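Local coordinates for protein enolase from the environmental genome shotgun sequencing of the Sargasso Sea (PDB 2QGY) that is of unknown function but belongs to the enolase superfamily and probably catalyses a magnesium-dependent reaction on a carboxylate substrate, at residues I38-T42 with A107-A111; W50-S55 with W304-S310; K68-R72 with S376-K380. All blocks are in the same frame, centred on the assembly; numbering follows the deposited sequence.

Interaction 1 of 3, residues I38-T42 with A107-A111; sequences IIKIT and AIEIA
The side chain of I39 sets its CG1 branch between its own backbone N and carbonyl carbon (chi1 81°) and then runs out straight, which carries CD1 across to the backbone of A107 and I108. In I41 the same branch stands anti to the carbonyl carbon (chi1 -74°), and its CD1 reaches I108 and A111. The two methyl ends do most of the touching. I39 CD1 rests 3.6 Å from A107 O and 4.0 Å from A107 CB, and the same methyl meets I108 CG1 at 4.2 Å. I41 CD1 lies 4.0 Å from I108 CG2 and 4.2 Å from A111 CB, the isoleucine chains of I41 and I108 passing at a slant.

No hydrogen bond joins the segments. The carbonyl that I39 touches is already engaged in the helix, since A107 O accepts from A111 N, and the methyl group simply lies against it. This is the alpha/beta packing of the N-terminal capping domain of the enolase superfamily, in which helix 99-120 lies against one face of an antiparallel sheet. The two short axes come within 8.7 Å and cross at -49°.

Alanines one helical turn apart, A107 and A111, present just a methyl group each and let the strand isoleucines reach close to the helix, while I108 fills in at the flank. Beta-branched isoleucine suits an extended strand, and its CD1 end supplies the reach to the helix. I67 of helix 60-74 packs on I39, A107 and I108, closing the same apolar layer. Strand alternation sends I38 and K40 to the other face of the sheet, where K40 NZ makes salt bridges with E48 and E366.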
ATOM      1  N   ILE A  38     -10.615   4.417  15.548  1.00 15.07           N
ATOM      2  CA  ILE A  38     -10.019   4.328  16.877  1.00 15.63           C
ATOM      3  C   ILE A  38     -10.327   2.937  17.419  1.00 15.51           C
ATOM      4  O   ILE A  38     -11.438   2.467  17.256  1.00 17.01           O
ATOM      5  CB  ILE A  38     -10.601   5.405  17.769  1.00 16.26           C
ATOM      6  CG1 ILE A  38     -10.169   6.781  17.209  1.00 17.84           C
ATOM      7  CG2 ILE A  38     -10.097   5.223  19.193  1.00 15.91           C
ATOM      8  CD1 ILE A  38     -10.716   7.962  17.936  1.00 19.26           C
ATOM      9  N   ILE A  39      -9.337   2.273  18.009  1.00 15.93           N
ATOM     10  CA  ILE A  39      -9.545   0.917  18.536  1.00 15.81           C
ATOM     11  C   ILE A  39      -9.216   0.824  20.019  1.00 16.33           C
ATOM     12  O   ILE A  39      -8.424   1.597  20.548  1.00 16.24           O
ATOM     13  CB  ILE A  39      -8.733  -0.151  17.731  1.00 15.14           C
ATOM     14  CG1 ILE A  39      -7.261  -0.210  18.177  1.00 13.66           C
ATOM     15  CG2 ILE A  39      -8.825   0.126  16.221  1.00 18.39           C
ATOM     16  CD1 ILE A  39      -6.495  -1.376  17.524  1.00 14.87           C
ATOM     17  N   LYS A  40      -9.834  -0.151  20.689  1.00 17.68           N
ATOM     18  CA  LYS A  40      -9.455  -0.471  22.050  1.00 18.39           C
ATOM     19  C   LYS A  40      -9.313  -1.987  22.117  1.00 18.00           C
ATOM     20  O   LYS A  40     -10.219  -2.711  21.725  1.00 17.88           O
ATOM     21  CB  LYS A  40     -10.528  -0.004  23.044  1.00 18.30           C
ATOM     22  CG  LYS A  40     -10.025  -0.134  24.463  1.00 20.23           C
ATOM     23  CD  LYS A  40     -11.089   0.247  25.521  1.00 21.86           C
ATOM     24  CE  LYS A  40     -11.975  -0.911  25.886  1.00 23.70           C
ATOM     25  NZ  LYS A  40     -12.950  -0.433  26.946  1.00 27.98           N
ATOM     26  N   ILE A  41      -8.167  -2.436  22.604  1.00 18.18           N
ATOM     27  CA  ILE A  41      -7.850  -3.857  22.778  1.00 18.94           C
ATOM     28  C   ILE A  41      -7.805  -4.077  24.286  1.00 20.04           C
ATOM     29  O   ILE A  41      -7.241  -3.256  25.006  1.00 19.19           O
ATOM     30  CB  ILE A  41      -6.476  -4.185  22.147  1.00 19.73           C
ATOM     31  CG1 ILE A  41      -6.587  -4.194  20.601  1.00 19.67           C
ATOM     32  CG2 ILE A  41      -5.930  -5.517  22.677  1.00 20.95           C
ATOM     33  CD1 ILE A  41      -5.303  -4.549  19.866  1.00 19.49           C
ATOM     34  N   THR A  42      -8.422  -5.167  24.751  1.00 21.15           N
ATOM     35  CA  THR A  42      -8.351  -5.578  26.164  1.00 22.18           C
ATOM     36  C   THR A  42      -7.607  -6.913  26.241  1.00 21.77           C
ATOM     37  O   THR A  42      -7.915  -7.850  25.491  1.00 21.29           O
ATOM     38  CB  THR A  42      -9.767  -5.766  26.781  1.00 22.70           C
ATOM     39  OG1 THR A  42     -10.570  -4.617  26.485  1.00 23.24           O
ATOM     40  CG2 THR A  42      -9.671  -5.929  28.340  1.00 22.29           C
ATOM     41  N   ALA A 107      -2.432   0.832  14.235  1.00 14.10           N
ATOM     42  CA  ALA A 107      -3.435   0.978  15.273  1.00 14.07           C
ATOM     43  C   ALA A 107      -3.177  -0.101  16.348  1.00 14.48           C
ATOM     44  O   ALA A 107      -3.218   0.202  17.530  1.00 14.59           O
ATOM     45  CB  ALA A 107      -4.834   0.870  14.712  1.00 13.99           C
ATOM     46  N   ILE A 108      -2.904  -1.326  15.919  1.00 13.79           N
ATOM     47  CA  ILE A 108      -2.732  -2.436  16.864  1.00 14.64           C
ATOM     48  C   ILE A 108      -1.421  -2.200  17.624  1.00 15.10           C
ATOM     49  O   ILE A 108      -1.402  -2.268  18.856  1.00 16.35           O
ATOM     50  CB  ILE A 108      -2.704  -3.802  16.178  1.00 13.91           C
ATOM     51  CG1 ILE A 108      -4.060  -4.130  15.544  1.00 15.03           C
ATOM     52  CG2 ILE A 108      -2.325  -4.901  17.214  1.00 17.07           C
ATOM     53  CD1 ILE A 108      -3.998  -5.338  14.541  1.00 15.72           C
ATOM     54  N   GLU A 109      -0.339  -1.852  16.912  1.00 14.84           N
ATOM     55  CA  GLU A 109       0.928  -1.691  17.633  1.00 15.13           C
ATOM     56  C   GLU A 109       0.851  -0.573  18.651  1.00 15.46           C
ATOM     57  O   GLU A 109       1.396  -0.694  19.761  1.00 15.81           O
ATOM     58  CB  GLU A 109       2.126  -1.487  16.699  1.00 14.91           C
ATOM     59  CG  GLU A 109       3.458  -1.782  17.400  1.00 18.22           C
ATOM     60  CD  GLU A 109       4.655  -1.296  16.609  1.00 19.08           C
ATOM     61  OE1 GLU A 109       4.952  -1.851  15.521  1.00 18.46           O
ATOM     62  OE2 GLU A 109       5.292  -0.360  17.113  1.00 16.89           O
ATOM     63  N   ILE A 110       0.183   0.513  18.301  1.00 14.17           N
ATOM     64  CA  ILE A 110       0.048   1.653  19.205  1.00 14.74           C
ATOM     65  C   ILE A 110      -0.713   1.204  20.455  1.00 14.84           C
ATOM     66  O   ILE A 110      -0.349   1.574  21.576  1.00 15.78           O
ATOM     67  CB  ILE A 110      -0.669   2.837  18.506  1.00 15.10           C
ATOM     68  CG1 ILE A 110       0.302   3.500  17.494  1.00 13.86           C
ATOM     69  CG2 ILE A 110      -1.135   3.904  19.555  1.00 15.76           C
ATOM     70  CD1 ILE A 110      -0.371   4.481  16.531  1.00 15.56           C
ATOM     71  N   ALA A 111      -1.763   0.411  20.273  1.00 15.07           N
ATOM     72  CA  ALA A 111      -2.508  -0.115  21.456  1.00 15.74           C
ATOM     73  C   ALA A 111      -1.651  -1.013  22.364  1.00 17.42           C
ATOM     74  O   ALA A 111      -1.812  -0.995  23.599  1.00 17.60           O
ATOM     75  CB  ALA A 111      -3.758  -0.848  21.038  1.00 15.34           C
TER

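Interaction 2 of 3, residues W50-S55 with W304-S310; sequences WGEAFS and WNSMSVS
E52, on a strand of the capping domain, drives its carboxylate into the ST turn of S306, just ahead of helix 309-320 of the barrel domain, at the seam between the two domains. Its CG stands anti to the backbone N (chi1 -177°), and the extended chain carries the carboxylate to the turn. S306 grips both oxygens: its OG donates to the syn lone pair of E52 OE1 at 2.6 Å, and its N donates to E52 OE2 at 2.8 Å. S310 N adds a nearly straight bond to E52 OE1 (3.0 Å, 168°), coming from above the carboxylate plane. S306 OG in turn accepts from S308 OG and S308 N, the latter closing the turn.

V309, compact and branched, lays CG1 against G51 C at 3.5 Å and CG2 against W50 CB. Farther along the strand's segment, the F54 ring is met at its edge by N305 OD1, 3.4 Å from F54 CD1, with amide and ring nearly perpendicular (86°). A water accepts from S55 N and probably donates to the same oxygen, while N305 ND2 is bonded to D275. W304, whose side chain lies about 8 Å from the magnesium ion, brings CE3 within 4.1 Å of F54 CE1.

Three neutral donors, one of them a first-turn amide of helix 309-320, satisfy both oxygens of the buried E52 carboxylate and would probably offset the cost of burying its charge.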
ATOM      1  N   TRP A  50      -5.310   1.629  23.759  1.00 17.58           N
ATOM      2  CA  TRP A  50      -5.946   2.406  22.705  1.00 16.86           C
ATOM      3  C   TRP A  50      -4.998   2.631  21.528  1.00 16.41           C
ATOM      4  O   TRP A  50      -3.810   2.927  21.731  1.00 15.98           O
ATOM      5  CB  TRP A  50      -6.368   3.759  23.245  1.00 17.87           C
ATOM      6  CG  TRP A  50      -7.496   3.681  24.204  1.00 20.67           C
ATOM      7  CD1 TRP A  50      -7.421   3.519  25.561  1.00 23.44           C
ATOM      8  CD2 TRP A  50      -8.881   3.791  23.881  1.00 20.05           C
ATOM      9  NE1 TRP A  50      -8.692   3.503  26.106  1.00 23.83           N
ATOM     10  CE2 TRP A  50      -9.605   3.671  25.094  1.00 23.07           C
ATOM     11  CE3 TRP A  50      -9.587   3.970  22.674  1.00 21.33           C
ATOM     12  CZ2 TRP A  50     -11.016   3.741  25.139  1.00 22.10           C
ATOM     13  CZ3 TRP A  50     -10.988   4.031  22.708  1.00 21.90           C
ATOM     14  CH2 TRP A  50     -11.689   3.904  23.942  1.00 20.19           C
ATOM     15  N   GLY A  51      -5.556   2.503  20.322  1.00 16.12           N
ATOM     16  CA  GLY A  51      -4.828   2.697  19.059  1.00 15.57           C
ATOM     17  C   GLY A  51      -5.698   3.519  18.127  1.00 16.30           C
ATOM     18  O   GLY A  51      -6.903   3.705  18.347  1.00 16.53           O
ATOM     19  N   GLU A  52      -5.076   4.014  17.067  1.00 15.79           N
ATOM     20  CA  GLU A  52      -5.778   4.772  16.050  1.00 15.38           C
ATOM     21  C   GLU A  52      -5.065   4.495  14.735  1.00 15.02           C
ATOM     22  O   GLU A  52      -3.844   4.438  14.719  1.00 14.87           O
ATOM     23  CB  GLU A  52      -5.744   6.269  16.364  1.00 15.60           C
ATOM     24  CG  GLU A  52      -6.546   7.096  15.328  1.00 14.18           C
ATOM     25  CD  GLU A  52      -6.934   8.510  15.746  1.00 15.10           C
ATOM     26  OE1 GLU A  52      -6.672   8.964  16.904  1.00 14.93           O
ATOM     27  OE2 GLU A  52      -7.524   9.200  14.876  1.00 17.09           O
ATOM     28  N   ALA A  53      -5.830   4.228  13.675  1.00 14.22           N
ATOM     29  CA  ALA A  53      -5.294   3.973  12.330  1.00 13.33           C
ATOM     30  C   ALA A  53      -5.469   5.221  11.496  1.00 14.39           C
ATOM     31  O   ALA A  53      -6.486   5.924  11.633  1.00 15.58           O
ATOM     32  CB  ALA A  53      -6.067   2.836  11.634  1.00 13.15           C
ATOM     33  N   PHE A  54      -4.495   5.479  10.624  1.00 13.23           N
ATOM     34  CA  PHE A  54      -4.651   6.577   9.689  1.00 14.70           C
ATOM     35  C   PHE A  54      -5.750   6.207   8.685  1.00 14.97           C
ATOM     36  O   PHE A  54      -5.615   5.256   7.935  1.00 14.64           O
ATOM     37  CB  PHE A  54      -3.331   6.921   9.004  1.00 14.40           C
ATOM     38  CG  PHE A  54      -3.509   7.917   7.924  1.00 14.82           C
ATOM     39  CD1 PHE A  54      -3.713   9.242   8.244  1.00 16.49           C
ATOM     40  CD2 PHE A  54      -3.561   7.515   6.611  1.00 17.88           C
ATOM     41  CE1 PHE A  54      -3.906  10.193   7.257  1.00 16.66           C
ATOM     42  CE2 PHE A  54      -3.773   8.469   5.575  1.00 17.46           C
ATOM     43  CZ  PHE A  54      -3.955   9.795   5.917  1.00 17.99           C
ATOM     44  N   SER A  55      -6.844   6.951   8.681  1.00 16.06           N
ATOM     45  CA  SER A  55      -8.004   6.548   7.864  1.00 17.37           C
ATOM     46  C   SER A  55      -7.968   7.165   6.480  1.00 17.64           C
ATOM     47  O   SER A  55      -7.444   8.260   6.296  1.00 18.29           O
ATOM     48  CB  SER A  55      -9.328   6.901   8.557  1.00 18.98           C
ATOM     49  OG  SER A  55      -9.465   8.291   8.594  1.00 24.27           O
ATOM     50  N   TRP A 304      -2.834  13.742  10.389  1.00 15.40           N
ATOM     51  CA  TRP A 304      -4.179  14.053   9.955  1.00 14.69           C
ATOM     52  C   TRP A 304      -5.067  12.913  10.472  1.00 15.58           C
ATOM     53  O   TRP A 304      -5.432  11.973   9.757  1.00 15.05           O
ATOM     54  CB  TRP A 304      -4.259  14.268   8.437  1.00 16.72           C
ATOM     55  CG  TRP A 304      -5.608  14.753   7.979  1.00 15.46           C
ATOM     56  CD1 TRP A 304      -6.418  15.653   8.599  1.00 15.79           C
ATOM     57  CD2 TRP A 304      -6.320  14.300   6.828  1.00 15.82           C
ATOM     58  NE1 TRP A 304      -7.594  15.813   7.894  1.00 18.42           N
ATOM     59  CE2 TRP A 304      -7.548  15.009   6.789  1.00 16.18           C
ATOM     60  CE3 TRP A 304      -6.031  13.381   5.814  1.00 18.75           C
ATOM     61  CZ2 TRP A 304      -8.493  14.822   5.770  1.00 20.20           C
ATOM     62  CZ3 TRP A 304      -6.973  13.198   4.784  1.00 19.84           C
ATOM     63  CH2 TRP A 304      -8.192  13.908   4.789  1.00 19.83           C
ATOM     64  N   ASN A 305      -5.389  13.020  11.753  1.00 14.39           N
ATOM     65  CA  ASN A 305      -6.033  11.950  12.543  1.00 15.31           C
ATOM     66  C   ASN A 305      -6.800  12.688  13.632  1.00 15.64           C
ATOM     67  O   ASN A 305      -6.826  13.939  13.660  1.00 16.07           O
ATOM     68  CB  ASN A 305      -4.973  11.093  13.242  1.00 14.79           C
ATOM     69  CG  ASN A 305      -4.102  10.290  12.271  1.00 15.47           C
ATOM     70  OD1 ASN A 305      -4.600   9.467  11.502  1.00 16.87           O
ATOM     71  ND2 ASN A 305      -2.810  10.481  12.353  1.00 14.91           N
ATOM     72  N   SER A 306      -7.424  11.950  14.549  1.00 16.03           N
ATOM     73  CA  SER A 306      -8.014  12.646  15.716  1.00 16.56           C
ATOM     74  C   SER A 306      -6.928  13.271  16.564  1.00 15.75           C
ATOM     75  O   SER A 306      -5.781  12.860  16.514  1.00 15.43           O
ATOM     76  CB  SER A 306      -8.822  11.709  16.581  1.00 15.66           C
ATOM     77  OG  SER A 306      -8.010  11.128  17.598  1.00 20.51           O
ATOM     78  N   MET A 307      -7.305  14.263  17.366  1.00 16.57           N
ATOM     79  CA  MET A 307      -6.342  14.863  18.281  1.00 16.99           C
ATOM     80  C   MET A 307      -6.367  14.150  19.637  1.00 17.59           C
ATOM     81  O   MET A 307      -5.931  14.715  20.657  1.00 17.87           O
ATOM     82  CB  MET A 307      -6.541  16.402  18.417  1.00 16.84           C
ATOM     83  CG  MET A 307      -6.206  17.271  17.150  1.00 16.72           C
ATOM     84  SD  MET A 307      -4.445  17.239  16.725  1.00  8.31           S
ATOM     85  CE  MET A 307      -4.447  16.032  15.389  1.00 17.07           C
ATOM     86  N   SER A 308      -6.843  12.898  19.644  1.00 15.97           N
ATOM     87  CA  SER A 308      -6.863  12.073  20.835  1.00 15.96           C
ATOM     88  C   SER A 308      -5.726  11.048  20.784  1.00 15.71           C
ATOM     89  O   SER A 308      -4.580  11.392  21.110  1.00 17.20           O
ATOM     90  CB  SER A 308      -8.261  11.431  21.043  1.00 16.69           C
ATOM     91  OG  SER A 308      -8.643  10.490  20.025  1.00 17.77           O
ATOM     92  N   VAL A 309      -6.012   9.831  20.342  1.00 15.95           N
ATOM     93  CA  VAL A 309      -5.044   8.701  20.433  1.00 16.11           C
ATOM     94  C   VAL A 309      -3.804   8.933  19.540  1.00 16.45           C
ATOM     95  O   VAL A 309      -2.662   8.887  20.016  1.00 17.55           O
ATOM     96  CB  VAL A 309      -5.720   7.327  20.106  1.00 16.52           C
ATOM     97  CG1 VAL A 309      -4.737   6.206  20.237  1.00 16.01           C
ATOM     98  CG2 VAL A 309      -6.912   7.066  21.057  1.00 16.61           C
ATOM     99  N   SER A 310      -4.028   9.210  18.265  1.00 16.22           N
ATOM    100  CA  SER A 310      -2.908   9.536  17.347  1.00 15.58           C
ATOM    101  C   SER A 310      -2.064  10.707  17.842  1.00 15.20           C
ATOM    102  O   SER A 310      -0.822  10.622  17.842  1.00 15.22           O
ATOM    103  CB  SER A 310      -3.423   9.859  15.958  1.00 15.72           C
ATOM    104  OG  SER A 310      -4.004   8.727  15.356  1.00 16.43           O
TER
HETATM  105  O   HOH W   1      -7.079   9.252  10.493  1.00 14.76           O

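Interaction 3 of 3, residues K68-R72 with S376-K380; sequences KELFR and SLDEK
L377 starts the contact from an outer strand of the capping-domain sheet: the C-terminal strand 373-379 pairs antiparallel with strand 13-21 and faces helix 60-74. L377 CD2 lies 3.8 Å from K68 CD, the leucine crossing the lysine at about a right angle, so an apolar side chain shields the long methylene run of a lysine near the surface.

Two residues on, where strand alternation again faces the helix, comes E379. A bend at chi2 (80°) turns its carboxylate toward R72 while leaving E379 CG 4.0 Å from F71 CD2. The methylene packs on the ring while the carboxylate meets the charged groups. R72 NE donates to E379 OE2 at 2.7 Å in a nearly straight bond (164°), with the oxygen at the guanidinium edge and the donor 52° above the carboxylate plane. A weak bond from R72 NH2 to E379 OE1 (3.4 Å) accompanies it. K68 NZ adds a long salt bridge to E379 OE1, although K68 CD comes nearer to that oxygen, at 3.3 Å. R72 NH1 also faces E69 OE2, by charge alone, so the arginine links two acids and its long reach suits this place. F58 of the second subunit packs on E69 and L70.

At K380, where the modelled chain ends, the K380 C atom lies near the ring plane at the edge of F71, 4.4 Å from F71 CE2.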
ATOM      1  N   LYS A  68      -9.409  -6.284  12.480  1.00 18.39           N
ATOM      2  CA  LYS A  68     -10.149  -7.381  13.087  1.00 21.01           C
ATOM      3  C   LYS A  68      -9.517  -8.742  12.754  1.00 21.41           C
ATOM      4  O   LYS A  68      -9.371  -9.604  13.642  1.00 20.88           O
ATOM      5  CB  LYS A  68     -11.626  -7.374  12.640  1.00 20.86           C
ATOM      6  CG  LYS A  68     -12.430  -8.544  13.264  1.00 25.12           C
ATOM      7  CD  LYS A  68     -13.943  -8.399  13.090  1.00 25.03           C
ATOM      8  CE  LYS A  68     -14.488  -9.330  11.999  1.00 32.61           C
ATOM      9  NZ  LYS A  68     -16.012  -9.382  11.920  1.00 32.65           N
ATOM     10  N   GLU A  69      -9.114  -8.933  11.498  1.00 21.35           N
ATOM     11  CA  GLU A  69      -8.515 -10.223  11.126  1.00 22.66           C
ATOM     12  C   GLU A  69      -7.152 -10.458  11.747  1.00 21.97           C
ATOM     13  O   GLU A  69      -6.802 -11.599  12.159  1.00 21.74           O
ATOM     14  CB  GLU A  69      -8.436 -10.393   9.612  1.00 22.62           C
ATOM     15  CG  GLU A  69      -9.786 -10.605   8.919  1.00 28.91           C
ATOM     16  CD  GLU A  69     -10.583 -11.800   9.460  1.00 33.57           C
ATOM     17  OE1 GLU A  69      -9.981 -12.865   9.714  1.00 37.73           O
ATOM     18  OE2 GLU A  69     -11.820 -11.677   9.618  1.00 36.69           O
ATOM     19  N   LEU A  70      -6.374  -9.381  11.830  1.00 20.98           N
ATOM     20  CA  LEU A  70      -5.079  -9.444  12.491  1.00 20.47           C
ATOM     21  C   LEU A  70      -5.270  -9.743  13.974  1.00 21.62           C
ATOM     22  O   LEU A  70      -4.561 -10.557  14.552  1.00 20.36           O
ATOM     23  CB  LEU A  70      -4.297  -8.159  12.275  1.00 20.53           C
ATOM     24  CG  LEU A  70      -3.830  -7.955  10.828  1.00 19.76           C
ATOM     25  CD1 LEU A  70      -3.161  -6.583  10.653  1.00 21.19           C
ATOM     26  CD2 LEU A  70      -2.898  -9.047  10.347  1.00 18.25           C
ATOM     27  N   PHE A  71      -6.266  -9.108  14.576  1.00 21.21           N
ATOM     28  CA  PHE A  71      -6.528  -9.318  15.971  1.00 23.06           C
ATOM     29  C   PHE A  71      -6.816 -10.786  16.262  1.00 23.91           C
ATOM     30  O   PHE A  71      -6.254 -11.343  17.199  1.00 24.61           O
ATOM     31  CB  PHE A  71      -7.681  -8.442  16.436  1.00 22.90           C
ATOM     32  CG  PHE A  71      -8.187  -8.788  17.799  1.00 22.66           C
ATOM     33  CD1 PHE A  71      -7.532  -8.310  18.930  1.00 22.94           C
ATOM     34  CD2 PHE A  71      -9.318  -9.577  17.953  1.00 22.76           C
ATOM     35  CE1 PHE A  71      -7.988  -8.617  20.185  1.00 22.08           C
ATOM     36  CE2 PHE A  71      -9.775  -9.892  19.224  1.00 23.08           C
ATOM     37  CZ  PHE A  71      -9.106  -9.414  20.325  1.00 22.94           C
ATOM     38  N   ARG A  72      -7.682 -11.397  15.463  1.00 25.46           N
ATOM     39  CA  ARG A  72      -8.058 -12.801  15.638  1.00 27.67           C
ATOM     40  C   ARG A  72      -6.821 -13.680  15.568  1.00 28.50           C
ATOM     41  O   ARG A  72      -6.640 -14.595  16.391  1.00 30.10           O
ATOM     42  CB  ARG A  72      -9.058 -13.232  14.575  1.00 27.92           C
ATOM     43  CG  ARG A  72     -10.470 -12.717  14.780  1.00 32.85           C
ATOM     44  CD  ARG A  72     -11.414 -13.357  13.759  1.00 39.92           C
ATOM     45  NE  ARG A  72     -12.733 -12.724  13.774  1.00 46.81           N
ATOM     46  CZ  ARG A  72     -13.592 -12.728  12.752  1.00 50.44           C
ATOM     47  NH1 ARG A  72     -13.275 -13.312  11.599  1.00 52.57           N
ATOM     48  NH2 ARG A  72     -14.770 -12.129  12.877  1.00 52.53           N
ATOM     49  N   SER A 376     -19.144   0.439  13.968  1.00 28.14           N
ATOM     50  CA  SER A 376     -18.398  -0.058  15.107  1.00 30.24           C
ATOM     51  C   SER A 376     -18.356  -1.590  15.094  1.00 31.79           C
ATOM     52  O   SER A 376     -19.198  -2.257  14.476  1.00 30.75           O
ATOM     53  CB  SER A 376     -18.924   0.508  16.438  1.00 30.62           C
ATOM     54  OG  SER A 376     -20.214   0.012  16.758  1.00 32.27           O
ATOM     55  N   LEU A 377     -17.341  -2.133  15.732  1.00 33.09           N
ATOM     56  CA  LEU A 377     -17.120  -3.559  15.719  1.00 36.18           C
ATOM     57  C   LEU A 377     -16.756  -3.916  17.135  1.00 37.23           C
ATOM     58  O   LEU A 377     -16.015  -3.178  17.780  1.00 36.21           O
ATOM     59  CB  LEU A 377     -15.958  -3.849  14.772  1.00 36.20           C
ATOM     60  CG  LEU A 377     -15.738  -5.116  13.971  1.00 38.41           C
ATOM     61  CD1 LEU A 377     -17.054  -5.809  13.546  1.00 40.89           C
ATOM     62  CD2 LEU A 377     -14.876  -4.719  12.739  1.00 37.90           C
ATOM     63  N   ASP A 378     -17.316  -5.022  17.631  1.00 39.08           N
ATOM     64  CA  ASP A 378     -16.984  -5.556  18.951  1.00 41.44           C
ATOM     65  C   ASP A 378     -16.736  -7.058  18.808  1.00 42.57           C
ATOM     66  O   ASP A 378     -17.643  -7.831  18.431  1.00 42.52           O
ATOM     67  CB  ASP A 378     -18.092  -5.261  19.968  1.00 42.08           C
ATOM     68  CG  ASP A 378     -17.653  -5.496  21.421  1.00 45.18           C
ATOM     69  OD1 ASP A 378     -16.615  -6.166  21.661  1.00 47.23           O
ATOM     70  OD2 ASP A 378     -18.363  -5.002  22.337  1.00 48.44           O
ATOM     71  N   GLU A 379     -15.504  -7.452  19.126  1.00 43.14           N
ATOM     72  CA  GLU A 379     -14.969  -8.765  18.806  1.00 43.91           C
ATOM     73  C   GLU A 379     -14.339  -9.396  20.051  1.00 44.29           C
ATOM     74  O   GLU A 379     -13.636  -8.724  20.804  1.00 43.71           O
ATOM     75  CB  GLU A 379     -13.925  -8.593  17.700  1.00 44.24           C
ATOM     76  CG  GLU A 379     -13.202  -9.850  17.244  1.00 44.97           C
ATOM     77  CD  GLU A 379     -14.019 -10.692  16.275  1.00 46.54           C
ATOM     78  OE1 GLU A 379     -14.997 -10.178  15.678  1.00 46.80           O
ATOM     79  OE2 GLU A 379     -13.672 -11.883  16.117  1.00 47.07           O
ATOM     80  N   LYS A 380     -14.616 -10.679  20.272  1.00 44.83           N
ATOM     81  CA  LYS A 380     -14.008 -11.431  21.369  1.00 45.53           C
ATOM     82  C   LYS A 380     -12.997 -12.426  20.815  1.00 45.71           C
ATOM     83  O   LYS A 380     -12.117 -12.905  21.539  1.00 45.87           O
ATOM     84  CB  LYS A 380     -15.070 -12.183  22.172  1.00 45.96           C
ATOM     85  CG  LYS A 380     -15.909 -11.336  23.089  1.00 47.49           C
ATOM     86  CD  LYS A 380     -17.217 -12.052  23.368  1.00 49.89           C
ATOM     87  CE  LYS A 380     -18.320 -11.077  23.759  1.00 51.53           C
ATOM     88  NZ  LYS A 380     -19.643 -11.563  23.272  1.00 51.33           N
TER

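From the N terminus the chain passes through 38-42, 50-55 and 68-72 before any of these segments meets its partner. Interaction 1 closes first, at 107-111, a loop within the capping domain. Interaction 2 closes at 304-310, after most of the barrel, and ties the two domains together. Interaction 3 closes last, at 376-380, bringing the C-terminal strand back to the capping domain. All three loops cross pairwise and none nests. Interactions 1 and 2 join through the neighbouring strands 37-43 and 48-53, where I39 N probably bonds to G51 O. Interactions 1 and 3 touch where I108 packs on L70, whereas interactions 2 and 3 stay about 10 Å apart at their nearest atoms.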